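Local coordinates for protein bradyzoite pseudokinase 1 (Toxoplasma gondii, PDB 6M7Z) that is a divergent kinase-fold protein lacking the glycine-rich loop, linked to regulation of the membrane ultrastructure of the parasitophorous vacuole, at residues Ile101-Ser106 with His161-Leu166; Ala150-Ala155 with Glu302-Gly307; Ala156-His161 with Thr286-Met291; Ser232-Leu237 with Gln274-Glu279. One frame throughout, in Å; residues are numbered along the deposited sequence.

Contact 1. Residues Ile101-Ser106 with His161-Leu166; sequences ILPKRS and HNLGLL
Leu102 and Leu163 mark the closest backbone approach, with CA atoms 7.5 Å apart, between two largely irregular segments. Residues 161-166 leave a helix through a type I beta turn from His161 to Gly164, closed by Gly164 N on His161 O at 2.8 Å. Gly164, at positive phi (82°), completes a Schellman motif, and the chain then enters strand 165-166. On either side of this glycine, Leu163 and Leu165 both point toward residues 101-106, and the contact they make is apolar. With CG anti to the carbonyl carbon (chi1 -62°), Leu163 presents both methyls to the loop: CD2 meets the Pro103 ring at CD, 3.7 Å away, while CD1 touches Leu102 CD2 at 3.8 Å, the two leucines crossing at about a right angle. The same Leu102 CD2 also lies 3.9 Å from Leu165 CD1; one methyl thus bridges Leu163 in the turn and Leu165 on the strand. Leu165 CD1 in turn reaches Ile101 CG2, again at 3.9 Å. By its topology this corresponds to the loop between helix C and strand 4 of the kinase fold, resting on the end of helix E, close to where the lobes join. Leu102 also packs on Leu188, strand 165-166 pairs with strand 192-193, and Leu166 turns to Val230 and Asp233 of helix 230-248.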
loop_
_atom_site.group_PDB
_atom_site.type_symbol
_atom_site.label_atom_id
_atom_site.label_comp_id
_atom_site.label_asym_id
_atom_site.label_seq_id
_atom_site.Cartn_x
_atom_site.Cartn_y
_atom_site.Cartn_z
ATOM N N ILE A 101 8.210 -6.611 11.350
ATOM C CA ILE A 101 6.862 -7.177 11.517
ATOM C C ILE A 101 6.316 -7.796 10.222
ATOM O O ILE A 101 5.710 -8.861 10.260
ATOM C CB ILE A 101 5.915 -6.115 12.101
ATOM C CG1 ILE A 101 6.418 -5.710 13.489
ATOM C CG2 ILE A 101 4.470 -6.618 12.113
ATOM C CD1 ILE A 101 5.357 -5.108 14.396
ATOM N N LEU A 102 6.519 -7.140 9.082
ATOM C CA LEU A 102 6.029 -7.643 7.822
ATOM C C LEU A 102 7.051 -8.623 7.257
ATOM O O LEU A 102 8.252 -8.354 7.280
ATOM C CB LEU A 102 5.786 -6.466 6.871
ATOM C CG LEU A 102 4.822 -5.396 7.378
ATOM C CD1 LEU A 102 4.858 -4.183 6.450
ATOM C CD2 LEU A 102 3.401 -5.964 7.517
ATOM N N PRO A 103 6.609 -9.780 6.721
ATOM C CA PRO A 103 7.505 -10.670 5.981
ATOM C C PRO A 103 8.228 -9.918 4.854
ATOM O O PRO A 103 7.724 -8.912 4.373
ATOM C CB PRO A 103 6.571 -11.731 5.381
ATOM C CG PRO A 103 5.328 -11.684 6.244
ATOM C CD PRO A 103 5.219 -10.264 6.768
ATOM N N LYS A 104 9.390 -10.429 4.440
ATOM C CA LYS A 104 10.236 -9.758 3.461
ATOM C C LYS A 104 9.454 -9.561 2.154
ATOM O O LYS A 104 9.639 -8.549 1.498
ATOM C CB LYS A 104 11.550 -10.542 3.301
ATOM C CG LYS A 104 12.398 -10.300 2.054
ATOM C CD LYS A 104 13.231 -9.042 2.041
ATOM C CE LYS A 104 13.867 -8.835 0.685
ATOM N NZ LYS A 104 14.550 -7.526 0.593
ATOM N N ARG A 105 8.612 -10.526 1.770
ATOM C CA ARG A 105 7.683 -10.287 0.667
ATOM C C ARG A 105 6.379 -11.058 0.912
ATOM O O ARG A 105 6.292 -12.262 0.690
ATOM C CB ARG A 105 8.323 -10.638 -0.688
ATOM C CG ARG A 105 9.624 -9.940 -1.075
ATOM C CD ARG A 105 9.466 -8.527 -1.640
ATOM N NE ARG A 105 10.706 -7.999 -2.190
ATOM C CZ ARG A 105 11.392 -6.953 -1.717
ATOM N NH1 ARG A 105 11.013 -6.318 -0.620
ATOM N NH2 ARG A 105 12.461 -6.527 -2.364
ATOM N N SER A 106 5.392 -10.351 1.474
ATOM C CA SER A 106 3.989 -10.703 1.351
ATOM C C SER A 106 3.572 -10.287 -0.050
ATOM O O SER A 106 3.740 -9.127 -0.409
ATOM C CB SER A 106 3.145 -10.021 2.391
ATOM O OG SER A 106 3.609 -10.284 3.702
ATOM N N HIS A 161 -4.505 -8.690 7.980
ATOM C CA HIS A 161 -5.201 -9.184 9.187
ATOM C C HIS A 161 -4.513 -10.443 9.739
ATOM O O HIS A 161 -4.357 -10.559 10.948
ATOM C CB HIS A 161 -6.702 -9.384 8.907
ATOM C CG HIS A 161 -7.447 -8.103 8.740
ATOM N ND1 HIS A 161 -8.794 -8.063 8.456
ATOM C CD2 HIS A 161 -7.031 -6.819 8.779
ATOM C CE1 HIS A 161 -9.199 -6.808 8.422
ATOM N NE2 HIS A 161 -8.124 -6.030 8.565
ATOM N N ASN A 162 -4.061 -11.346 8.854
ATOM C CA ASN A 162 -3.378 -12.593 9.251
ATOM C C ASN A 162 -2.062 -12.320 10.004
ATOM O O ASN A 162 -1.588 -13.195 10.712
ATOM C CB ASN A 162 -3.075 -13.499 8.054
ATOM C CG ASN A 162 -4.322 -14.099 7.420
ATOM O OD1 ASN A 162 -5.401 -14.102 8.019
ATOM N ND2 ASN A 162 -4.201 -14.589 6.192
ATOM N N LEU A 163 -1.465 -11.138 9.842
ATOM C CA LEU A 163 -0.246 -10.758 10.576
ATOM C C LEU A 163 -0.601 -10.047 11.893
ATOM O O LEU A 163 0.291 -9.584 12.603
ATOM C CB LEU A 163 0.614 -9.836 9.706
ATOM C CG LEU A 163 1.120 -10.424 8.392
ATOM C CD1 LEU A 163 1.643 -9.329 7.438
ATOM C CD2 LEU A 163 2.223 -11.426 8.687
ATOM N N GLY A 164 -1.897 -9.930 12.202
ATOM C CA GLY A 164 -2.376 -9.291 13.423
ATOM C C GLY A 164 -2.436 -7.767 13.323
ATOM O O GLY A 164 -2.358 -7.074 14.351
ATOM N N LEU A 165 -2.587 -7.224 12.106
ATOM C CA LEU A 165 -2.577 -5.771 11.889
ATOM C C LEU A 165 -3.888 -5.333 11.220
ATOM O O LEU A 165 -4.330 -5.940 10.232
ATOM C CB LEU A 165 -1.380 -5.389 11.010
ATOM C CG LEU A 165 -0.001 -5.559 11.652
ATOM C CD1 LEU A 165 1.102 -5.376 10.623
ATOM C CD2 LEU A 165 0.189 -4.588 12.808
ATOM N N LEU A 166 -4.480 -4.251 11.744
ATOM C CA LEU A 166 -5.471 -3.455 11.030
ATOM C C LEU A 166 -4.746 -2.429 10.161
ATOM O O LEU A 166 -3.640 -1.959 10.530
ATOM C CB LEU A 166 -6.344 -2.712 12.035
ATOM C CG LEU A 166 -7.244 -3.603 12.887
ATOM C CD1 LEU A 166 -8.035 -2.800 13.894
ATOM C CD2 LEU A 166 -8.182 -4.428 12.027
#

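Contact 2. Residues Ala150-Ala155 with Glu302-Gly307; sequences AANMVA and EDIEEG
Ala155 and Glu305, like Asn152 and Ile304, bring their CA atoms to 6.0 Å where helices 150-155 and 302-306 cross at -68°, their axes 9.3 Å apart. Ala151 and Ala155 present only methyls here, and Ile304 supplies the bulk on the second helix. Ile304 points toward helix 150-155 and divides its two branches along it. CG1 stands anti to the carbonyl carbon and the chain runs on extended (chi2 172°), which carries CD1 to Ala151 CB at 3.6 Å. CG2, on the other branch, lies against the backbone at Asn152 CA, also 3.6 Å away, and touches Ala155 CB at 3.8 Å. One isoleucine therefore spans a full helical turn, from Ala151 to Ala155. Beside it Glu305 contributes its aliphatic part: CG rests 4.1 Å from Ala155 CB, and the extended chain carries the carboxylate onward to a long, weak ion pair with Lys158. The second helix ends just beyond, where Gly307 takes positive phi and closes a Schellman motif, its N bonded to Ile304 O at 2.9 Å. The contact is buried, and joins the long helix 146-161, helix E of the kinase C-lobe, to the last helix of the modelled chain. Phe296 packs on Ala151, and Leu108 on Asn152 and Ala155. On other faces of the same helix, Met153 and Val154 meet Phe241 of helix 230-248, and Val154 also touches helix 287-291.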
loop_
_atom_site.group_PDB
_atom_site.type_symbol
_atom_site.label_atom_id
_atom_site.label_comp_id
_atom_site.label_asym_id
_atom_site.label_seq_id
_atom_site.Cartn_x
_atom_site.Cartn_y
_atom_site.Cartn_z
ATOM N N ALA A 150 -11.552 -6.518 -7.125
ATOM C CA ALA A 150 -12.219 -6.550 -5.830
ATOM C C ALA A 150 -11.678 -7.712 -4.992
ATOM O O ALA A 150 -11.450 -7.562 -3.807
ATOM C CB ALA A 150 -13.708 -6.652 -6.024
ATOM N N ALA A 151 -11.459 -8.860 -5.637
ATOM C CA ALA A 151 -10.974 -10.056 -4.948
ATOM C C ALA A 151 -9.516 -9.832 -4.496
ATOM O O ALA A 151 -9.150 -10.210 -3.389
ATOM C CB ALA A 151 -11.107 -11.263 -5.846
ATOM N N ASN A 152 -8.713 -9.217 -5.377
ATOM C CA ASN A 152 -7.311 -8.827 -5.117
ATOM C C ASN A 152 -7.268 -7.920 -3.866
ATOM O O ASN A 152 -6.432 -8.099 -2.972
ATOM C CB ASN A 152 -6.712 -8.209 -6.389
ATOM C CG ASN A 152 -5.195 -8.074 -6.398
ATOM O OD1 ASN A 152 -4.579 -7.771 -5.376
ATOM N ND2 ASN A 152 -4.580 -8.261 -7.561
ATOM N N MET A 153 -8.229 -6.988 -3.775
ATOM C CA MET A 153 -8.263 -6.014 -2.702
ATOM C C MET A 153 -8.624 -6.679 -1.367
ATOM O O MET A 153 -7.945 -6.421 -0.349
ATOM C CB MET A 153 -9.242 -4.877 -3.013
ATOM C CG MET A 153 -8.682 -3.843 -3.989
ATOM S SD MET A 153 -9.935 -2.887 -4.881
ATOM C CE MET A 153 -10.572 -1.875 -3.549
ATOM N N VAL A 154 -9.659 -7.530 -1.367
ATOM C CA VAL A 154 -10.073 -8.286 -0.166
ATOM C C VAL A 154 -8.914 -9.175 0.306
ATOM O O VAL A 154 -8.629 -9.252 1.491
ATOM C CB VAL A 154 -11.333 -9.143 -0.418
ATOM C CG1 VAL A 154 -11.695 -9.990 0.787
ATOM C CG2 VAL A 154 -12.537 -8.326 -0.813
ATOM N N ALA A 155 -8.272 -9.867 -0.636
ATOM C CA ALA A 155 -7.200 -10.803 -0.320
ATOM C C ALA A 155 -6.043 -10.054 0.345
ATOM O O ALA A 155 -5.433 -10.559 1.277
ATOM C CB ALA A 155 -6.730 -11.519 -1.566
ATOM N N GLU A 302 -6.499 -18.797 -3.766
ATOM C CA GLU A 302 -5.124 -19.173 -3.447
ATOM C C GLU A 302 -4.165 -18.499 -4.441
ATOM O O GLU A 302 -3.076 -18.083 -4.039
ATOM C CB GLU A 302 -4.942 -20.693 -3.412
ATOM C CG GLU A 302 -3.732 -21.106 -2.578
ATOM C CD GLU A 302 -3.581 -22.588 -2.281
ATOM O OE1 GLU A 302 -3.574 -23.395 -3.242
ATOM O OE2 GLU A 302 -3.438 -22.939 -1.082
ATOM N N ASP A 303 -4.581 -18.381 -5.713
ATOM C CA ASP A 303 -3.761 -17.758 -6.780
ATOM C C ASP A 303 -3.699 -16.233 -6.599
ATOM O O ASP A 303 -2.647 -15.613 -6.852
ATOM C CB ASP A 303 -4.297 -18.070 -8.179
ATOM C CG ASP A 303 -4.120 -19.515 -8.597
ATOM O OD1 ASP A 303 -3.072 -20.099 -8.258
ATOM O OD2 ASP A 303 -5.025 -20.042 -9.267
ATOM N N ILE A 304 -4.827 -15.637 -6.193
ATOM C CA ILE A 304 -4.901 -14.211 -5.902
ATOM C C ILE A 304 -3.879 -13.900 -4.797
ATOM O O ILE A 304 -3.069 -12.979 -4.944
ATOM C CB ILE A 304 -6.326 -13.778 -5.489
ATOM C CG1 ILE A 304 -7.401 -14.244 -6.481
ATOM C CG2 ILE A 304 -6.356 -12.273 -5.272
ATOM C CD1 ILE A 304 -8.847 -14.024 -6.050
ATOM N N GLU A 305 -3.910 -14.709 -3.727
ATOM C CA GLU A 305 -3.095 -14.526 -2.525
ATOM C C GLU A 305 -1.607 -14.736 -2.828
ATOM O O GLU A 305 -0.766 -14.179 -2.136
ATOM C CB GLU A 305 -3.561 -15.457 -1.405
ATOM C CG GLU A 305 -4.895 -15.049 -0.804
ATOM C CD GLU A 305 -5.503 -16.012 0.202
ATOM O OE1 GLU A 305 -6.449 -15.609 0.905
ATOM O OE2 GLU A 305 -5.038 -17.163 0.272
ATOM N N GLU A 306 -1.292 -15.528 -3.859
ATOM C CA GLU A 306 0.098 -15.778 -4.258
ATOM C C GLU A 306 0.594 -14.652 -5.165
ATOM O O GLU A 306 1.790 -14.572 -5.451
ATOM C CB GLU A 306 0.259 -17.120 -4.976
ATOM C CG GLU A 306 0.184 -18.345 -4.067
ATOM C CD GLU A 306 0.802 -18.235 -2.678
ATOM O OE1 GLU A 306 0.097 -18.553 -1.690
ATOM O OE2 GLU A 306 1.988 -17.839 -2.580
ATOM N N GLY A 307 -0.326 -13.805 -5.638
ATOM C CA GLY A 307 0.036 -12.567 -6.324
ATOM C C GLY A 307 0.087 -12.724 -7.831
ATOM O O GLY A 307 0.818 -11.989 -8.509
#

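Contact 3. Residues Ala156-His161 with Thr286-Met291; sequences ALKSLH and TIEEIM
Ile287 and Lys158 form the tight centre of this contact, where helices 156-161 and 287-291 run nearly antiparallel (154°) with axes 11.3 Å apart. The two branches of Ile287 part: CG2 lies against Lys158 CG at 3.6 Å; along the other, CG1 comes obliquely to the ring of His161, 4.0 Å from ND1, and CD1 touches Leu157 CD2, the two side chains crossing at about a right angle. Leu157 CG sits 3.7 Å above one face of the His161 ring, offset toward its rim, while NE2 on the ring bonds to Asp233 of helix 230-248; both steady the imidazole. Met291 belongs to the packed part too: with CG anti to the backbone N (chi1 -165°), Lys158 stretches out past it, and its CD meets Met291 CE at 3.7 Å. The loose side lies at Glu288, which is exposed and poorly ordered. Lys158 CE passes Glu288 OE2 at 4.0 Å, but NZ stays 4.6 Å from Glu288 OE1, too far for a salt bridge. Thr286 N-caps the second helix, OG1 accepting from Glu289 N at 3.1 Å in a nearly straight bond (168°). The chemistry is thus divided: the lysine's methylenes serve as hydrophobic packing, while any attraction between its amine and Glu288 is probably loose and unfixed in direction.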
loop_
_atom_site.group_PDB
_atom_site.type_symbol
_atom_site.label_atom_id
_atom_site.label_comp_id
_atom_site.label_asym_id
_atom_site.label_seq_id
_atom_site.Cartn_x
_atom_site.Cartn_y
_atom_site.Cartn_z
ATOM N N ALA A 156 -5.744 -8.860 -0.176
ATOM C CA ALA A 156 -4.622 -8.063 0.301
ATOM C C ALA A 156 -4.866 -7.676 1.768
ATOM O O ALA A 156 -3.971 -7.821 2.618
ATOM C CB ALA A 156 -4.431 -6.865 -0.580
ATOM N N LEU A 157 -6.093 -7.231 2.056
ATOM C CA LEU A 157 -6.485 -6.844 3.403
ATOM C C LEU A 157 -6.386 -8.049 4.352
ATOM O O LEU A 157 -5.863 -7.933 5.465
ATOM C CB LEU A 157 -7.919 -6.303 3.382
ATOM C CG LEU A 157 -8.437 -5.777 4.721
ATOM C CD1 LEU A 157 -7.464 -4.787 5.323
ATOM C CD2 LEU A 157 -9.794 -5.132 4.555
ATOM N N LYS A 158 -6.885 -9.203 3.897
ATOM C CA LYS A 158 -6.846 -10.439 4.673
ATOM C C LYS A 158 -5.400 -10.785 5.047
ATOM O O LYS A 158 -5.143 -11.179 6.192
ATOM C CB LYS A 158 -7.480 -11.603 3.905
ATOM C CG LYS A 158 -7.799 -12.802 4.790
ATOM C CD LYS A 158 -8.072 -14.089 4.057
ATOM C CE LYS A 158 -7.924 -15.301 4.956
ATOM N NZ LYS A 158 -7.475 -16.485 4.186
ATOM N N SER A 159 -4.476 -10.642 4.091
ATOM C CA SER A 159 -3.080 -10.962 4.338
ATOM C C SER A 159 -2.517 -10.063 5.449
ATOM O O SER A 159 -1.657 -10.494 6.198
ATOM C CB SER A 159 -2.242 -10.923 3.064
ATOM O OG SER A 159 -1.871 -9.602 2.687
ATOM N N LEU A 160 -3.036 -8.837 5.587
ATOM C CA LEU A 160 -2.592 -7.937 6.649
ATOM C C LEU A 160 -3.213 -8.354 7.990
ATOM O O LEU A 160 -2.536 -8.376 9.018
ATOM C CB LEU A 160 -2.956 -6.495 6.288
ATOM C CG LEU A 160 -2.370 -5.419 7.203
ATOM C CD1 LEU A 160 -0.851 -5.321 7.073
ATOM C CD2 LEU A 160 -3.001 -4.078 6.890
ATOM N N HIS A 161 -4.505 -8.690 7.980
ATOM C CA HIS A 161 -5.201 -9.184 9.187
ATOM C C HIS A 161 -4.513 -10.443 9.739
ATOM O O HIS A 161 -4.357 -10.559 10.948
ATOM C CB HIS A 161 -6.702 -9.384 8.907
ATOM C CG HIS A 161 -7.447 -8.103 8.740
ATOM N ND1 HIS A 161 -8.794 -8.063 8.456
ATOM C CD2 HIS A 161 -7.031 -6.819 8.779
ATOM C CE1 HIS A 161 -9.199 -6.808 8.422
ATOM N NE2 HIS A 161 -8.124 -6.030 8.565
ATOM N N THR A 286 -17.817 -10.679 7.801
ATOM C CA THR A 286 -16.386 -10.920 8.005
ATOM C C THR A 286 -15.709 -11.072 6.639
ATOM O O THR A 286 -16.382 -11.246 5.611
ATOM C CB THR A 286 -16.140 -12.192 8.827
ATOM O OG1 THR A 286 -16.526 -13.291 7.999
ATOM C CG2 THR A 286 -16.909 -12.229 10.131
ATOM N N ILE A 287 -14.374 -11.054 6.651
ATOM C CA ILE A 287 -13.564 -11.270 5.451
ATOM C C ILE A 287 -13.943 -12.624 4.835
ATOM O O ILE A 287 -14.101 -12.721 3.617
ATOM C CB ILE A 287 -12.055 -11.202 5.770
ATOM C CG1 ILE A 287 -11.638 -9.845 6.344
ATOM C CG2 ILE A 287 -11.230 -11.585 4.546
ATOM C CD1 ILE A 287 -11.744 -8.705 5.359
ATOM N N GLU A 288 -14.093 -13.648 5.689
ATOM C CA GLU A 288 -14.410 -15.030 5.273
ATOM C C GLU A 288 -15.752 -15.049 4.519
ATOM O O GLU A 288 -15.863 -15.647 3.452
ATOM C CB GLU A 288 -14.446 -15.999 6.467
ATOM C CG GLU A 288 -13.319 -15.861 7.491
ATOM C CD GLU A 288 -11.887 -15.962 6.977
ATOM O OE1 GLU A 288 -11.657 -16.704 5.999
ATOM O OE2 GLU A 288 -10.999 -15.298 7.559
ATOM N N GLU A 289 -16.766 -14.378 5.075
ATOM C CA GLU A 289 -18.088 -14.294 4.446
ATOM C C GLU A 289 -18.000 -13.511 3.131
ATOM O O GLU A 289 -18.605 -13.914 2.145
ATOM C CB GLU A 289 -19.101 -13.663 5.400
ATOM C CG GLU A 289 -19.413 -14.534 6.601
ATOM C CD GLU A 289 -20.194 -13.841 7.700
ATOM O OE1 GLU A 289 -20.231 -14.379 8.824
ATOM O OE2 GLU A 289 -20.759 -12.769 7.431
ATOM N N ILE A 290 -17.232 -12.411 3.114
ATOM C CA ILE A 290 -17.039 -11.604 1.899
ATOM C C ILE A 290 -16.464 -12.487 0.780
ATOM O O ILE A 290 -16.895 -12.378 -0.367
ATOM C CB ILE A 290 -16.140 -10.380 2.168
ATOM C CG1 ILE A 290 -16.857 -9.325 3.011
ATOM C CG2 ILE A 290 -15.598 -9.789 0.866
ATOM C CD1 ILE A 290 -15.930 -8.349 3.688
ATOM N N MET A 291 -15.489 -13.342 1.122
ATOM C CA MET A 291 -14.793 -14.180 0.139
ATOM C C MET A 291 -15.731 -15.246 -0.456
ATOM O O MET A 291 -15.453 -15.765 -1.537
ATOM C CB MET A 291 -13.566 -14.854 0.768
ATOM C CG MET A 291 -12.368 -13.930 0.878
ATOM S SD MET A 291 -10.853 -14.785 1.370
ATOM C CE MET A 291 -9.602 -13.677 0.729
#

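Contact 4. Residues Ser232-Leu237 with Gln274-Glu279; sequences SDVYSL and QKMIEE
Tyr235 and Ile277 bring the backbones of helix 230-248 and the end of helix 263-276 to within 4.9 Å, measured between CA atoms. The polar contacts are weak ones made by carbonyl groups. Met276 O receives a CA-H...O contact from Tyr235 CA at 3.4 Å, with an angle of 154° at the hydrogen. Ile277 O and Glu278 O both lie at the edge of the Tyr235 ring, near its plane; CE1 approaches Ile277 O to 3.6 Å, consistent with a weak attraction between the ring edge and the oxygen. Glu278 O is also bonded by Arg284, whose side chain touches the tyrosine. The apolar contacts centre on Met276, whose chain bends at chi3 (76°). That bend brings CE in beside the first helix, 3.8 Å from Leu237 CD2 and close to Val234 O, while CB meets Val234 CG1 at 3.9 Å. Ile277, with CG1 between its backbone N and carbonyl carbon (chi1 69°), sets CG2 against Tyr235 O at 3.8 Å and CB against the ring. Behind this face, Asp233 accepts from the backbone N of His167 and Arg168, as the helix F aspartate anchors the catalytic-loop segment in protein kinases. Across the two segments the carbonyls of Met276 and Ile277 meet C-H groups of Tyr235, while Arg284 supplies a true donor to Glu278 O, and a flexible thioether fills in beside them: the join depends on close shape matching more than on directed bonds.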
loop_
_atom_site.group_PDB
_atom_site.type_symbol
_atom_site.label_atom_id
_atom_site.label_comp_id
_atom_site.label_asym_id
_atom_site.label_seq_id
_atom_site.Cartn_x
_atom_site.Cartn_y
_atom_site.Cartn_z
ATOM N N SER A 232 -14.163 -2.265 11.131
ATOM C CA SER A 232 -13.975 -0.893 10.626
ATOM C C SER A 232 -13.154 -0.917 9.322
ATOM O O SER A 232 -13.422 -0.139 8.426
ATOM C CB SER A 232 -13.395 0.057 11.673
ATOM O OG SER A 232 -12.220 -0.472 12.284
ATOM N N ASP A 233 -12.197 -1.840 9.193
ATOM C CA ASP A 233 -11.484 -2.068 7.915
ATOM C C ASP A 233 -12.477 -2.560 6.847
ATOM O O ASP A 233 -12.375 -2.141 5.688
ATOM C CB ASP A 233 -10.295 -3.018 8.069
ATOM C CG ASP A 233 -8.984 -2.351 8.495
ATOM O OD1 ASP A 233 -8.959 -1.087 8.633
ATOM O OD2 ASP A 233 -7.976 -3.099 8.668
ATOM N N VAL A 234 -13.445 -3.409 7.235
ATOM C CA VAL A 234 -14.476 -3.892 6.293
ATOM C C VAL A 234 -15.299 -2.701 5.784
ATOM O O VAL A 234 -15.577 -2.611 4.598
ATOM C CB VAL A 234 -15.397 -4.962 6.923
ATOM C CG1 VAL A 234 -16.665 -5.180 6.099
ATOM C CG2 VAL A 234 -14.674 -6.274 7.153
ATOM N N TYR A 235 -15.712 -1.822 6.700
ATOM C CA TYR A 235 -16.459 -0.615 6.348
ATOM C C TYR A 235 -15.669 0.195 5.300
ATOM O O TYR A 235 -16.196 0.522 4.235
ATOM C CB TYR A 235 -16.778 0.221 7.597
ATOM C CG TYR A 235 -17.520 1.495 7.278
ATOM C CD1 TYR A 235 -18.903 1.526 7.213
ATOM C CD2 TYR A 235 -16.833 2.667 6.986
ATOM C CE1 TYR A 235 -19.587 2.690 6.894
ATOM C CE2 TYR A 235 -17.501 3.829 6.653
ATOM C CZ TYR A 235 -18.881 3.840 6.590
ATOM O OH TYR A 235 -19.517 4.994 6.238
ATOM N N SER A 236 -14.401 0.493 5.604
ATOM C CA SER A 236 -13.542 1.338 4.748
ATOM C C SER A 236 -13.375 0.714 3.361
ATOM O O SER A 236 -13.365 1.417 2.369
ATOM C CB SER A 236 -12.179 1.569 5.373
ATOM O OG SER A 236 -12.297 2.285 6.590
ATOM N N LEU A 237 -13.201 -0.606 3.308
ATOM C CA LEU A 237 -13.010 -1.290 2.045
ATOM C C LEU A 237 -14.330 -1.260 1.260
ATOM O O LEU A 237 -14.337 -1.182 0.021
ATOM C CB LEU A 237 -12.539 -2.720 2.294
ATOM C CG LEU A 237 -12.305 -3.534 1.024
ATOM C CD1 LEU A 237 -11.175 -2.930 0.203
ATOM C CD2 LEU A 237 -12.002 -4.977 1.358
ATOM N N GLN A 274 -22.802 -2.579 -0.195
ATOM C CA GLN A 274 -23.915 -2.123 0.662
ATOM C C GLN A 274 -23.930 -2.922 1.982
ATOM O O GLN A 274 -24.256 -2.378 3.041
ATOM C CB GLN A 274 -25.251 -2.207 -0.085
ATOM C CG GLN A 274 -26.369 -1.359 0.517
ATOM C CD GLN A 274 -26.125 0.138 0.505
ATOM O OE1 GLN A 274 -25.926 0.762 -0.536
ATOM N NE2 GLN A 274 -26.177 0.744 1.681
ATOM N N LYS A 275 -23.562 -4.210 1.932
ATOM C CA LYS A 275 -23.463 -5.032 3.148
ATOM C C LYS A 275 -22.303 -4.539 4.018
ATOM O O LYS A 275 -22.420 -4.492 5.258
ATOM C CB LYS A 275 -23.260 -6.510 2.803
ATOM C CG LYS A 275 -24.447 -7.180 2.142
ATOM C CD LYS A 275 -24.122 -8.568 1.590
ATOM C CE LYS A 275 -25.037 -9.011 0.458
ATOM N NZ LYS A 275 -24.296 -9.597 -0.697
ATOM N N MET A 276 -21.186 -4.180 3.360
ATOM C CA MET A 276 -19.934 -3.843 4.036
ATOM C C MET A 276 -20.042 -2.478 4.732
ATOM O O MET A 276 -19.349 -2.265 5.721
ATOM C CB MET A 276 -18.768 -3.852 3.043
ATOM C CG MET A 276 -18.448 -5.247 2.560
ATOM S SD MET A 276 -17.327 -5.344 1.144
ATOM C CE MET A 276 -15.763 -4.995 1.952
ATOM N N ILE A 277 -20.931 -1.590 4.261
ATOM C CA ILE A 277 -21.056 -0.234 4.830
ATOM C C ILE A 277 -22.283 -0.103 5.745
ATOM O O ILE A 277 -22.712 1.021 6.044
ATOM C CB ILE A 277 -21.074 0.843 3.723
ATOM C CG1 ILE A 277 -22.362 0.787 2.888
ATOM C CG2 ILE A 277 -19.792 0.762 2.884
ATOM C CD1 ILE A 277 -22.414 1.755 1.731
ATOM N N GLU A 278 -22.838 -1.226 6.214
ATOM C CA GLU A 278 -23.910 -1.193 7.234
ATOM C C GLU A 278 -23.431 -0.364 8.438
ATOM O O GLU A 278 -22.281 -0.495 8.879
ATOM C CB GLU A 278 -24.288 -2.614 7.648
ATOM C CG GLU A 278 -25.202 -3.332 6.663
ATOM C CD GLU A 278 -26.638 -2.801 6.584
ATOM O OE1 GLU A 278 -27.069 -2.107 7.544
ATOM O OE2 GLU A 278 -27.294 -3.015 5.536
ATOM N N GLU A 279 -24.320 0.496 8.949
ATOM C CA GLU A 279 -24.025 1.421 10.048
ATOM C C GLU A 279 -23.561 0.628 11.285
ATOM O O GLU A 279 -22.656 1.054 11.978
ATOM C CB GLU A 279 -25.244 2.302 10.343
ATOM C CG GLU A 279 -24.975 3.451 11.312
ATOM C CD GLU A 279 -26.181 4.280 11.765
ATOM O OE1 GLU A 279 -26.102 4.905 12.864
ATOM O OE2 GLU A 279 -27.201 4.330 11.024
#

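How the contacts relate
Following the chain from the N terminus, contact 1 opens at the end of helix 88-101 and closes 55 residues later at the turn into strand 165-166, tying the N-lobe side to the C-lobe. Before it closes, helix 146-161 has already opened contacts 2 and 3, so contact 1 crosses both, and it shares His161 with contact 3. Contact 4 then closes the shortest loop, between helices 230-248 and 263-276. It lies within the span of contact 3, which closes at helix 287-291, and contact 3 within that of contact 2, closed by helix 301-306. Leu157 and Leu237 touch between contacts 3 and 4, where helix 146-161 is joined to helix 230-248.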